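Local coordinates for protein muramidase (Sodiomyces alcalophilus, PDB 6ZM8) that probably hydrolyses the glycan backbone of bacterial peptidoglycan, as a fungal family 25 muramidase (lysozyme), at residues Gly82-Asp86 with Gly87-Pro91. Sequence-based numbering, arbitrary orientation.
Sequences GWSKD and GITLP
The loop joining helix 69-78 to strand 93-95 of this GH25 fold, of the TIM-barrel clan, doubles back on itself, and D86 and T89 fasten the turn with side chains three residues apart. It is a worked example of one carboxylate oxygen gathering two donors across a turn. D86 OD1 accepts a hydrogen bond from the T89 hydroxyl, OG1 to OD1 2.8 Å, through its syn lone pair, while the amide I88 N, 3.1 Å from the same D86 OD1, arrives from above the carboxylate plane in a nearly straight bond. The D86 CG stands between the backbone N and the carbonyl carbon (chi1 59°), which turns the carboxylate toward I88 N and T89 OG1. I88 CG1 lies 3.4 Å from D86 OD1. The bend passes through G87, whose positive phi suits glycine; a CB there would run into D86 O. K85, just before, centres an inverse gamma turn. A water sits inside the bend, 2.9 Å from S84 O, and accepts from T89 N, with a weaker bond from G87 N. Farther along, the methyl T89 CG2 lies 3.7 Å from W83 CD1, and T89 O sits in the plane of the indole at its edge, where W83 NE1 makes a weak bond of 2.9 Å; this N-H also bonds to A205 O. R56 NH1 also bonds to T89 OG1, linking the turn to strand 55-61, and the R56 backbone is hydrogen-bonded to I88 and L90. With an alanine here in place of T89, D86 OD1 and R56 NH1 would both probably lose their hydroxyl partner, and a gap is likely to open beside W83 CD1. Helix 198-206 packs against the same loop, with L90 resting on L201 and L204 and R202 bonded to G87 O, while K85 NZ bonds to N206 O and forms a salt bridge with D208, the C-terminal residue.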
ATOM      1  N   GLY A  82       2.638  11.981  -0.193  1.00  6.75           N
ATOM      2  CA  GLY A  82       1.734  13.076   0.115  1.00  7.53           C
ATOM      3  C   GLY A  82       0.360  12.840  -0.498  1.00  7.26           C
ATOM      4  O   GLY A  82       0.211  12.157  -1.508  1.00  9.51           O
ATOM      5  N   TRP A  83      -0.635  13.447   0.101  1.00  7.48           N
ATOM      6  CA  TRP A  83      -2.020  13.262  -0.310  1.00  6.98           C
ATOM      7  C   TRP A  83      -2.627  14.618  -0.675  1.00  7.42           C
ATOM      8  O   TRP A  83      -2.280  15.613  -0.117  1.00  9.90           O
ATOM      9  CB  TRP A  83      -2.805  12.532   0.771  1.00  7.62           C
ATOM     10  CG  TRP A  83      -4.242  12.320   0.420  1.00  6.68           C
ATOM     11  CD1 TRP A  83      -4.769  11.384  -0.429  1.00  6.45           C
ATOM     12  CD2 TRP A  83      -5.349  13.113   0.882  1.00  6.69           C
ATOM     13  NE1 TRP A  83      -6.133  11.546  -0.502  1.00  6.49           N
ATOM     14  CE2 TRP A  83      -6.528  12.584   0.292  1.00  6.57           C
ATOM     15  CE3 TRP A  83      -5.470  14.170   1.781  1.00  7.86           C
ATOM     16  CZ2 TRP A  83      -7.795  13.083   0.576  1.00  7.38           C
ATOM     17  CZ3 TRP A  83      -6.724  14.649   2.085  1.00  8.68           C
ATOM     18  CH2 TRP A  83      -7.875  14.108   1.496  1.00  8.23           C
ATOM     19  N   SER A  84      -3.567  14.654  -1.583  0.50  8.97           N
ATOM     20  CA  SER A  84      -4.425  15.854  -1.705  0.50 10.25           C
ATOM     21  C   SER A  84      -5.802  15.347  -2.112  0.50  8.66           C
ATOM     22  O   SER A  84      -5.928  14.298  -2.734  0.50  8.52           O
ATOM     23  CB  SER A  84      -3.869  16.922  -2.598  0.50 13.45           C
ATOM     24  OG  SER A  84      -4.059  16.596  -3.954  0.50 17.04           O
ATOM     25  N   LYS A  85      -6.796  16.154  -1.770  1.00  7.86           N
ATOM     26  CA  LYS A  85      -8.235  15.850  -1.870  1.00  7.74           C
ATOM     27  C   LYS A  85      -8.746  16.245  -3.278  1.00  8.25           C
ATOM     28  O   LYS A  85      -9.659  17.020  -3.431  1.00  9.23           O
ATOM     29  CB  LYS A  85      -9.046  16.512  -0.759  1.00  7.67           C
ATOM     30  CG  LYS A  85     -10.419  15.847  -0.580  1.00  7.63           C
ATOM     31  CD  LYS A  85     -11.425  16.778   0.069  1.00  7.93           C
ATOM     32  CE  LYS A  85     -12.787  16.179   0.275  1.00  8.34           C
ATOM     33  NZ  LYS A  85     -12.776  15.179   1.371  1.00  8.50           N
ATOM     34  N   ASP A  86      -8.186  15.606  -4.280  1.00 10.49           N
ATOM     35  CA  ASP A  86      -8.470  15.891  -5.701  1.00 11.54           C
ATOM     36  C   ASP A  86      -9.267  14.793  -6.345  1.00  9.98           C
ATOM     37  O   ASP A  86      -9.534  14.857  -7.548  1.00 10.62           O
ATOM     38  CB  ASP A  86      -7.195  16.204  -6.482  1.00 12.36           C
ATOM     39  CG  ASP A  86      -6.129  15.094  -6.479  1.00 11.19           C
ATOM     40  OD1 ASP A  86      -6.435  14.011  -5.905  1.00  9.15           O
ATOM     41  OD2 ASP A  86      -4.956  15.321  -6.990  1.00 14.80           O
ATOM     42  N   GLY A  87      -9.704  13.797  -5.565  1.00  9.60           N
ATOM     43  CA  GLY A  87     -10.511  12.678  -6.062  1.00  9.86           C
ATOM     44  C   GLY A  87      -9.721  11.621  -6.775  1.00  8.75           C
ATOM     45  O   GLY A  87     -10.309  10.617  -7.148  1.00  9.80           O
ATOM     46  N   ILE A  88      -8.392  11.815  -6.937  1.00  7.82           N
ATOM     47  CA  ILE A  88      -7.607  10.855  -7.687  1.00  7.33           C
ATOM     48  C   ILE A  88      -6.378  10.381  -6.905  1.00  6.23           C
ATOM     49  O   ILE A  88      -5.566   9.657  -7.472  1.00  6.72           O
ATOM     50  CB  ILE A  88      -7.181  11.371  -9.069  1.00  8.11           C
ATOM     51  CG1 ILE A  88      -6.322  12.619  -8.990  1.00  8.53           C
ATOM     52  CG2 ILE A  88      -8.420  11.560  -9.952  1.00  9.38           C
ATOM     53  CD1 ILE A  88      -5.540  12.909 -10.259  1.00 10.40           C
ATOM     54  N   THR A  89      -6.253  10.759  -5.633  1.00  6.06           N
ATOM     55  CA  THR A  89      -5.090  10.379  -4.841  1.00  5.72           C
ATOM     56  C   THR A  89      -5.525   9.450  -3.734  1.00  5.33           C
ATOM     57  O   THR A  89      -6.284   9.821  -2.830  1.00  5.97           O
ATOM     58  CB  THR A  89      -4.358  11.601  -4.263  1.00  6.75           C
ATOM     59  OG1 THR A  89      -4.145  12.582  -5.279  1.00  7.63           O
ATOM     60  CG2 THR A  89      -3.008  11.185  -3.726  1.00  7.28           C
ATOM     61  N   LEU A  90      -5.066   8.197  -3.805  1.00  5.23           N
ATOM     62  CA  LEU A  90      -5.329   7.260  -2.732  1.00  5.18           C
ATOM     63  C   LEU A  90      -4.461   7.609  -1.523  1.00  4.91           C
ATOM     64  O   LEU A  90      -3.345   8.132  -1.665  1.00  5.45           O
ATOM     65  CB  LEU A  90      -4.993   5.833  -3.195  1.00  5.33           C
ATOM     66  CG  LEU A  90      -5.918   5.320  -4.310  1.00  6.32           C
ATOM     67  CD1 LEU A  90      -5.380   4.027  -4.899  1.00  7.83           C
ATOM     68  CD2 LEU A  90      -7.337   5.153  -3.822  1.00  7.85           C
ATOM     69  N   PRO A  91      -4.918   7.274  -0.312  1.00  4.99           N
ATOM     70  CA  PRO A  91      -4.024   7.363   0.832  1.00  5.17           C
ATOM     71  C   PRO A  91      -2.817   6.453   0.590  1.00  4.85           C
ATOM     72  O   PRO A  91      -2.929   5.377   0.005  1.00  5.24           O
ATOM     73  CB  PRO A  91      -4.884   6.871   1.996  1.00  5.98           C
ATOM     74  CG  PRO A  91      -5.877   5.919   1.315  1.00  6.41           C
ATOM     75  CD  PRO A  91      -6.190   6.577   0.001  1.00  5.62           C
TER
HETATM   76  O   HOH W   1      -7.911  12.404  -3.668  1.00  7.44           O